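Local coordinates for glucose-binding protein (Thermus thermophilus HB27, PDB 2B3F), which binds glucose and galactose as the periplasmic solute-binding protein of what is probably a binding-protein-dependent sugar transport system, at residues G192-K200 with A377-D385; G300-P310 with A317-Y326. All coordinates share one frame; numbering follows the deposited sequence.

Contact 1 of 2, residues G192-K200 with A377-D385; sequences GKLKFTDPK and ANAAQAIAD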
loop_
_atom_site.group_PDB
_atom_site.type_symbol
_atom_site.label_atom_id
_atom_site.label_comp_id
_atom_site.label_asym_id
_atom_site.label_seq_id
_atom_site.Cartn_x
_atom_site.Cartn_y
_atom_site.Cartn_z
ATOM N N GLY A 192 -19.634 -2.430 -7.489
ATOM C CA GLY A 192 -20.258 -2.939 -8.710
ATOM C C GLY A 192 -21.250 -1.998 -9.366
ATOM O O GLY A 192 -21.953 -2.390 -10.304
ATOM N N LYS A 193 -21.313 -0.756 -8.895
ATOM C CA LYS A 193 -22.230 0.221 -9.483
ATOM C C LYS A 193 -21.703 0.772 -10.786
ATOM O O LYS A 193 -22.485 1.169 -11.650
ATOM C CB LYS A 193 -22.524 1.366 -8.515
ATOM C CG LYS A 193 -23.456 0.930 -7.378
ATOM C CD LYS A 193 -23.815 2.101 -6.484
ATOM C CE LYS A 193 -24.897 1.716 -5.471
ATOM N NZ LYS A 193 -24.802 2.606 -4.258
ATOM N N LEU A 194 -20.382 0.803 -10.935
ATOM C CA LEU A 194 -19.765 1.211 -12.193
ATOM C C LEU A 194 -19.013 0.016 -12.754
ATOM O O LEU A 194 -18.168 -0.572 -12.073
ATOM C CB LEU A 194 -18.819 2.385 -11.989
ATOM C CG LEU A 194 -18.110 2.942 -13.232
ATOM C CD1 LEU A 194 -19.057 3.683 -14.159
ATOM C CD2 LEU A 194 -17.011 3.855 -12.796
ATOM N N LYS A 195 -19.329 -0.329 -14.001
ATOM C CA LYS A 195 -18.652 -1.408 -14.695
ATOM C C LYS A 195 -17.299 -0.923 -15.228
ATOM O O LYS A 195 -17.140 0.253 -15.580
ATOM C CB LYS A 195 -19.514 -1.945 -15.844
ATOM C CG LYS A 195 -20.770 -2.688 -15.379
ATOM C CD LYS A 195 -21.430 -3.512 -16.500
ATOM C CE LYS A 195 -20.602 -4.774 -16.863
ATOM N NZ LYS A 195 -21.247 -5.809 -17.773
ATOM N N PHE A 196 -16.340 -1.850 -15.278
ATOM C CA PHE A 196 -15.018 -1.580 -15.844
ATOM C C PHE A 196 -15.095 -1.264 -17.336
ATOM O O PHE A 196 -14.229 -0.605 -17.872
ATOM C CB PHE A 196 -14.077 -2.767 -15.606
ATOM C CG PHE A 196 -13.685 -2.937 -14.161
ATOM C CD1 PHE A 196 -12.574 -2.287 -13.660
ATOM C CD2 PHE A 196 -14.451 -3.709 -13.303
ATOM C CE1 PHE A 196 -12.216 -2.433 -12.321
ATOM C CE2 PHE A 196 -14.105 -3.836 -11.964
ATOM C CZ PHE A 196 -12.995 -3.199 -11.489
ATOM N N THR A 197 -16.151 -1.743 -17.978
ATOM C CA THR A 197 -16.403 -1.501 -19.392
ATOM C C THR A 197 -17.156 -0.192 -19.661
ATOM O O THR A 197 -17.380 0.157 -20.816
ATOM C CB THR A 197 -17.211 -2.652 -19.995
ATOM O OG1 THR A 197 -18.359 -2.898 -19.177
ATOM C CG2 THR A 197 -16.376 -3.908 -20.080
ATOM N N ASP A 198 -17.544 0.530 -18.617
ATOM C CA ASP A 198 -18.106 1.870 -18.800
ATOM C C ASP A 198 -17.065 2.770 -19.454
ATOM O O ASP A 198 -15.886 2.741 -19.075
ATOM C CB ASP A 198 -18.524 2.494 -17.472
ATOM C CG ASP A 198 -19.327 3.773 -17.665
ATOM O OD1 ASP A 198 -18.735 4.857 -17.857
ATOM O OD2 ASP A 198 -20.563 3.667 -17.626
ATOM N N PRO A 199 -17.488 3.590 -20.445
ATOM C CA PRO A 199 -16.548 4.541 -21.059
ATOM C C PRO A 199 -15.684 5.338 -20.087
ATOM O O PRO A 199 -14.510 5.577 -20.368
ATOM C CB PRO A 199 -17.476 5.437 -21.901
ATOM C CG PRO A 199 -18.533 4.490 -22.338
ATOM C CD PRO A 199 -18.806 3.636 -21.108
ATOM N N LYS A 200 -16.253 5.754 -18.955
ATOM C CA LYS A 200 -15.490 6.492 -17.947
ATOM C C LYS A 200 -14.300 5.660 -17.449
ATOM O O LYS A 200 -13.210 6.190 -17.274
ATOM C CB LYS A 200 -16.383 6.893 -16.758
ATOM C CG LYS A 200 -17.392 8.010 -17.109
ATOM C CD LYS A 200 -18.276 8.454 -15.928
ATOM C CE LYS A 200 -19.278 7.390 -15.499
ATOM N NZ LYS A 200 -20.085 7.827 -14.306
ATOM N N ALA A 377 -10.126 -3.239 -20.180
ATOM C CA ALA A 377 -11.399 -2.985 -19.506
ATOM C C ALA A 377 -12.300 -4.225 -19.506
ATOM O O ALA A 377 -12.894 -4.618 -18.467
ATOM C CB ALA A 377 -12.107 -1.806 -20.144
ATOM N N ASN A 378 -12.413 -4.845 -20.679
ATOM C CA ASN A 378 -13.211 -6.044 -20.822
ATOM C C ASN A 378 -12.688 -7.172 -19.942
ATOM O O ASN A 378 -13.482 -7.918 -19.356
ATOM C CB ASN A 378 -13.234 -6.516 -22.278
ATOM C CG ASN A 378 -14.023 -5.581 -23.200
ATOM O OD1 ASN A 378 -14.728 -4.683 -22.741
ATOM N ND2 ASN A 378 -13.879 -5.784 -24.525
ATOM N N ALA A 379 -11.361 -7.288 -19.862
ATOM C CA ALA A 379 -10.715 -8.306 -19.025
ATOM C C ALA A 379 -11.012 -8.093 -17.537
ATOM O O ALA A 379 -11.348 -9.027 -16.831
ATOM C CB ALA A 379 -9.226 -8.339 -19.257
ATOM N N ALA A 380 -10.907 -6.853 -17.071
ATOM C CA ALA A 380 -11.181 -6.559 -15.660
ATOM C C ALA A 380 -12.631 -6.859 -15.357
ATOM O O ALA A 380 -12.946 -7.378 -14.286
ATOM C CB ALA A 380 -10.857 -5.112 -15.345
ATOM N N GLN A 381 -13.525 -6.540 -16.298
ATOM C CA GLN A 381 -14.949 -6.857 -16.093
ATOM C C GLN A 381 -15.211 -8.376 -16.026
ATOM O O GLN A 381 -16.001 -8.842 -15.217
ATOM C CB GLN A 381 -15.836 -6.226 -17.170
ATOM C CG GLN A 381 -17.339 -6.289 -16.838
ATOM C CD GLN A 381 -17.665 -5.551 -15.548
ATOM O OE1 GLN A 381 -17.288 -4.389 -15.388
ATOM N NE2 GLN A 381 -18.339 -6.223 -14.625
ATOM N N ALA A 382 -14.529 -9.142 -16.865
ATOM C CA ALA A 382 -14.714 -10.589 -16.857
ATOM C C ALA A 382 -14.297 -11.168 -15.486
ATOM O O ALA A 382 -14.987 -12.017 -14.907
ATOM C CB ALA A 382 -13.921 -11.223 -17.998
ATOM N N ILE A 383 -13.168 -10.717 -14.961
ATOM C CA ILE A 383 -12.727 -11.173 -13.640
ATOM C C ILE A 383 -13.749 -10.767 -12.577
ATOM O O ILE A 383 -14.109 -11.573 -11.722
ATOM C CB ILE A 383 -11.358 -10.598 -13.282
ATOM C CG1 ILE A 383 -10.314 -11.009 -14.320
ATOM C CG2 ILE A 383 -10.936 -11.019 -11.857
ATOM C CD1 ILE A 383 -10.214 -12.448 -14.557
ATOM N N ALA A 384 -14.216 -9.518 -12.636
ATOM C CA ALA A 384 -15.201 -9.031 -11.669
ATOM C C ALA A 384 -16.439 -9.931 -11.688
ATOM O O ALA A 384 -16.953 -10.350 -10.641
ATOM C CB ALA A 384 -15.570 -7.578 -11.978
ATOM N N ASP A 385 -16.882 -10.282 -12.890
ATOM C CA ASP A 385 -18.049 -11.151 -13.041
ATOM C C ASP A 385 -17.782 -12.564 -12.507
ATOM O O ASP A 385 -18.651 -13.161 -11.866
ATOM C CB ASP A 385 -18.460 -11.234 -14.507
ATOM C CG ASP A 385 -18.991 -9.920 -15.052
ATOM O OD1 ASP A 385 -19.435 -9.056 -14.269
ATOM O OD2 ASP A 385 -18.962 -9.768 -16.291
HETATM O O HOH W 1 -21.369 -7.592 -15.616
#
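Gln381 OE1 takes the backbone N-H of Phe196 at 2.7 Å from N to OE1, and this is the one direct hydrogen bond between 192-200 and 377-385. Phe196 N lies almost straight ahead of the Gln381 carbonyl (C=O...N 174°). Gln381 gets there because CG stands anti to its own backbone N (chi1 -168°) and the chain then bends at chi2 (61°), which brings OE1 to Phe196 N. The far end of that amide is held as well: NE2 gives its hydrogen to Asp385 OD1, one turn on, at 3.1 Å. The side chains of Lys195 and Gln381 cross at about a right angle, Lys195 CE 3.3 Å from Gln381 CD, while a water links Lys195 NZ to Asp385 OD1. The Phe196 ring packs on helix 373-387. Ala380 CB sits over one face in a CH-pi contact, 4.1 Å from the ring centroid; Gln381 OE1 lies in the ring plane at the edge, and Ala384 CB is 4.0 Å from Phe196 CE2. Trp190 meets the same ring edge-to-face, and Leu389 adds to its surroundings. Thr197 CG2 rests 3.8 Å from Gln381 CB. With an alanine at Gln381, the N-H of Phe196 would probably lose its acceptor and the aliphatic chain of Lys195 its support. A type I beta turn, 195-198, leading into the Asp198 N-cap of helix 199-212, is thus held against helix 373-387 by a glutamine side chain, away from the sugar site.

Contact 2 of 2, residues G300-P310 with A317-Y326; sequences GSKEGQDTSNP and ARLDSDPSKY. Unlike the reference sequence in segment 300-310: Ser308 (reference Phe).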
loop_
_atom_site.group_PDB
_atom_site.type_symbol
_atom_site.label_atom_id
_atom_site.label_comp_id
_atom_site.label_asym_id
_atom_site.label_seq_id
_atom_site.Cartn_x
_atom_site.Cartn_y
_atom_site.Cartn_z
ATOM N N GLY A 300 -0.894 -2.384 18.419
ATOM C CA GLY A 300 -2.040 -1.483 18.600
ATOM C C GLY A 300 -1.829 -0.285 19.531
ATOM O O GLY A 300 -2.724 0.557 19.672
ATOM N N SER A 301 -0.653 -0.188 20.135
ATOM C CA SER A 301 -0.347 0.851 21.135
ATOM C C SER A 301 0.339 2.069 20.548
ATOM O O SER A 301 1.015 1.998 19.508
ATOM C CB SER A 301 0.551 0.244 22.225
ATOM O OG SER A 301 1.877 0.005 21.764
ATOM N N LYS A 302 0.240 3.201 21.246
ATOM C CA LYS A 302 0.926 4.419 20.832
ATOM C C LYS A 302 2.450 4.249 20.862
ATOM O O LYS A 302 3.143 4.677 19.937
ATOM C CB LYS A 302 0.489 5.587 21.718
ATOM C CG LYS A 302 1.023 6.926 21.268
ATOM C CD LYS A 302 0.528 8.045 22.162
ATOM C CE LYS A 302 1.277 9.329 21.904
ATOM N NZ LYS A 302 0.655 10.490 22.646
ATOM N N GLU A 303 2.961 3.599 21.903
ATOM C CA GLU A 303 4.392 3.354 22.036
ATOM C C GLU A 303 4.922 2.583 20.812
ATOM O O GLU A 303 5.903 2.989 20.198
ATOM C CB GLU A 303 4.674 2.577 23.325
ATOM C CG GLU A 303 6.149 2.471 23.679
ATOM C CD GLU A 303 6.431 1.486 24.820
ATOM O OE1 GLU A 303 5.533 0.694 25.196
ATOM O OE2 GLU A 303 7.572 1.512 25.327
ATOM N N GLY A 304 4.250 1.496 20.457
ATOM C CA GLY A 304 4.634 0.690 19.282
ATOM C C GLY A 304 4.581 1.502 17.995
ATOM O O GLY A 304 5.566 1.602 17.273
ATOM N N GLN A 305 3.435 2.115 17.726
ATOM C CA GLN A 305 3.202 2.807 16.462
ATOM C C GLN A 305 4.069 4.044 16.258
ATOM O O GLN A 305 4.474 4.355 15.121
ATOM C CB GLN A 305 1.698 3.152 16.285
ATOM C CG GLN A 305 0.822 1.901 16.232
ATOM C CD GLN A 305 -0.580 2.130 15.673
ATOM O OE1 GLN A 305 -0.889 3.207 15.154
ATOM N NE2 GLN A 305 -1.422 1.106 15.777
ATOM N N ASP A 306 4.357 4.781 17.337
ATOM C CA ASP A 306 5.207 5.955 17.207
ATOM C C ASP A 306 6.712 5.641 17.264
ATOM O O ASP A 306 7.528 6.521 17.036
ATOM C CB ASP A 306 4.822 7.004 18.255
ATOM C CG ASP A 306 3.574 7.790 17.872
ATOM O OD1 ASP A 306 3.039 7.631 16.726
ATOM O OD2 ASP A 306 3.147 8.607 18.744
ATOM N N THR A 307 7.051 4.402 17.602
ATOM C CA THR A 307 8.412 3.874 17.431
ATOM C C THR A 307 8.663 3.404 15.990
ATOM O O THR A 307 9.671 3.772 15.367
ATOM C CB THR A 307 8.657 2.725 18.406
ATOM O OG1 THR A 307 8.515 3.206 19.759
ATOM C CG2 THR A 307 10.046 2.130 18.232
ATOM N N SER A 308 7.744 2.604 15.456
ATOM C CA SER A 308 7.948 1.976 14.135
ATOM C C SER A 308 7.643 2.876 12.952
ATOM O O SER A 308 8.404 2.903 11.969
ATOM C CB SER A 308 7.143 0.686 14.040
ATOM O OG SER A 308 5.770 0.920 14.282
ATOM N N ASN A 309 6.533 3.608 12.988
ATOM C CA ASN A 309 6.096 4.316 11.790
ATOM C C ASN A 309 7.020 5.407 11.287
ATOM O O ASN A 309 7.179 5.557 10.088
ATOM C CB ASN A 309 4.632 4.768 11.891
ATOM C CG ASN A 309 3.684 3.597 11.808
ATOM O OD1 ASN A 309 3.710 2.847 10.828
ATOM N ND2 ASN A 309 2.867 3.397 12.839
ATOM N N PRO A 310 7.659 6.172 12.185
ATOM C CA PRO A 310 8.641 7.138 11.666
ATOM C C PRO A 310 9.762 6.509 10.797
ATOM O O PRO A 310 10.274 7.164 9.880
ATOM C CB PRO A 310 9.208 7.782 12.944
ATOM C CG PRO A 310 8.063 7.652 13.954
ATOM C CD PRO A 310 7.473 6.291 13.646
ATOM N N ALA A 317 -1.862 4.545 12.736
ATOM C CA ALA A 317 -3.326 4.375 12.662
ATOM C C ALA A 317 -4.014 5.006 13.894
ATOM O O ALA A 317 -5.139 5.487 13.795
ATOM C CB ALA A 317 -3.693 2.921 12.563
ATOM N N ARG A 318 -3.337 4.989 15.035
ATOM C CA ARG A 318 -3.913 5.545 16.278
ATOM C C ARG A 318 -4.130 7.032 16.164
ATOM O O ARG A 318 -3.220 7.770 15.770
ATOM C CB ARG A 318 -3.009 5.275 17.472
ATOM C CG ARG A 318 -3.080 3.859 17.972
ATOM C CD ARG A 318 -2.281 3.733 19.232
ATOM N NE ARG A 318 -2.935 4.466 20.323
ATOM C CZ ARG A 318 -3.735 3.924 21.226
ATOM N NH1 ARG A 318 -3.978 2.626 21.262
ATOM N NH2 ARG A 318 -4.262 4.713 22.150
ATOM N N LEU A 319 -5.320 7.489 16.585
ATOM C CA LEU A 319 -5.644 8.914 16.581
ATOM C C LEU A 319 -4.744 9.760 17.509
ATOM O O LEU A 319 -4.564 10.949 17.261
ATOM C CB LEU A 319 -7.121 9.125 16.966
ATOM C CG LEU A 319 -8.198 8.603 16.016
ATOM C CD1 LEU A 319 -9.562 8.485 16.701
ATOM C CD2 LEU A 319 -8.296 9.495 14.815
ATOM N N ASP A 320 -4.185 9.152 18.561
ATOM C CA ASP A 320 -3.408 9.889 19.564
ATOM C C ASP A 320 -1.913 9.987 19.245
ATOM O O ASP A 320 -1.107 10.436 20.072
ATOM C CB ASP A 320 -3.646 9.346 20.993
ATOM C CG ASP A 320 -3.152 7.928 21.211
ATOM O OD1 ASP A 320 -2.611 7.288 20.258
ATOM O OD2 ASP A 320 -3.302 7.432 22.369
ATOM N N SER A 321 -1.543 9.585 18.023
ATOM C CA SER A 321 -0.168 9.665 17.579
ATOM C C SER A 321 0.463 11.053 17.782
ATOM O O SER A 321 -0.158 12.079 17.517
ATOM C CB SER A 321 -0.085 9.262 16.092
ATOM O OG SER A 321 1.271 9.266 15.640
ATOM N N ASP A 322 1.719 11.061 18.224
ATOM C CA ASP A 322 2.478 12.290 18.473
ATOM C C ASP A 322 3.208 12.756 17.206
ATOM O O ASP A 322 4.203 12.148 16.819
ATOM C CB ASP A 322 3.503 12.020 19.582
ATOM C CG ASP A 322 4.346 13.241 19.941
ATOM O OD1 ASP A 322 4.214 14.326 19.321
ATOM O OD2 ASP A 322 5.187 13.085 20.855
ATOM N N PRO A 323 2.748 13.850 16.578
ATOM C CA PRO A 323 3.389 14.273 15.326
ATOM C C PRO A 323 4.854 14.695 15.448
ATOM O O PRO A 323 5.555 14.707 14.451
ATOM C CB PRO A 323 2.529 15.448 14.848
ATOM C CG PRO A 323 1.808 15.896 16.033
ATOM C CD PRO A 323 1.643 14.752 16.956
ATOM N N SER A 324 5.327 15.021 16.658
ATOM C CA SER A 324 6.715 15.446 16.836
ATOM C C SER A 324 7.697 14.286 16.640
ATOM O O SER A 324 8.892 14.520 16.512
ATOM C CB SER A 324 6.920 16.091 18.225
ATOM O OG SER A 324 6.821 15.129 19.260
ATOM N N LYS A 325 7.187 13.050 16.607
ATOM C CA LYS A 325 8.011 11.864 16.375
ATOM C C LYS A 325 8.254 11.611 14.881
ATOM O O LYS A 325 9.047 10.744 14.545
ATOM C CB LYS A 325 7.366 10.631 16.996
ATOM C CG LYS A 325 7.173 10.703 18.505
ATOM C CD LYS A 325 8.490 10.929 19.217
ATOM C CE LYS A 325 8.308 10.909 20.735
ATOM N NZ LYS A 325 9.552 11.394 21.430
ATOM N N TYR A 326 7.604 12.400 14.021
ATOM C CA TYR A 326 7.623 12.209 12.561
ATOM C C TYR A 326 8.368 13.352 11.886
ATOM O O TYR A 326 8.352 14.502 12.351
ATOM C CB TYR A 326 6.177 12.087 12.011
ATOM C CG TYR A 326 5.509 10.844 12.525
ATOM C CD1 TYR A 326 5.426 9.691 11.747
ATOM C CD2 TYR A 326 5.004 10.787 13.833
ATOM C CE1 TYR A 326 4.860 8.525 12.250
ATOM C CE2 TYR A 326 4.448 9.637 14.343
ATOM C CZ TYR A 326 4.355 8.500 13.551
ATOM O OH TYR A 326 3.828 7.347 14.070
HETATM O O HOH W 2 -1.332 12.247 22.023
#
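Pro310 CG lies over one face of the Tyr326 ring, 3.8 Å from its centroid in a CH-pi contact, and Asp306 OD1 comes in at the ring edge, in plane, as does Asn309 CB near that plane. At the other end of the contact the Arg318 guanidinium has Gly300 O at one edge and the Asp320 carboxylate at another. Together these groups hold the loop after helix 302-312 against that helix: the chain turns back and runs alongside it, through a type I beta turn at 318-321, before helix 328-339 begins. The Asp306 carboxylate takes three hydrogen bonds across the contact. Its OD1 accepts from Ser321 OG at 2.6 Å, on the syn lone pair, and from Tyr326 OH at 2.8 Å, on the anti side; its OD2 takes Asp322 N in a nearly straight bond (N-H...O 175°). Three donors thus fix the rotation of the carboxylate and would be expected to favour its charged form. The Tyr326 ring is turned 80° from the carboxylate plane, close to perpendicular. Further along, Gln305 OE1 accepts from Arg318 N at 3.0 Å and, weakly, from Ala317 N, while its NE2 is taken by Val299 O, so both ends of the amide are used. Lys302, stretched out beyond CG, passes the Asp320 side chain and ends in a weak bond from NZ to Asp320 O, doubled by a water between the same two atoms. Asn309, whose polar end is bonded to Ser314 and Val116, comes within about 4 Å of the side chain of the galactose-binding Lys312. Arg318 bends at chi3 (69°) to clasp Asp320 side-on with NE and NH2, while NH1 gives a bond in the guanidinium plane to Gly300 O, 2.9 Å away.

In the fold
Contact 1 and contact 2 lie on opposite sides of the chain's centre, their centres about 39 Å apart, and share no helix. Contact 1 joins segments 177 residues apart at their closest ends; contact 2 joins a helix to the loop that follows it, 7 residues on by the same measure, and lies in sequence between the two segments of contact 1. Most residues touching in contact 1 are buried, although it sits farther out, about 23 Å from the chain's centre; contact 2 is partly buried at about 18 Å. Contact 1 has one direct hydrogen bond beside alanine-on-ring packing, contact 2 a network of polar bonds around a carboxylate and a guanidinium, closer to the galactose.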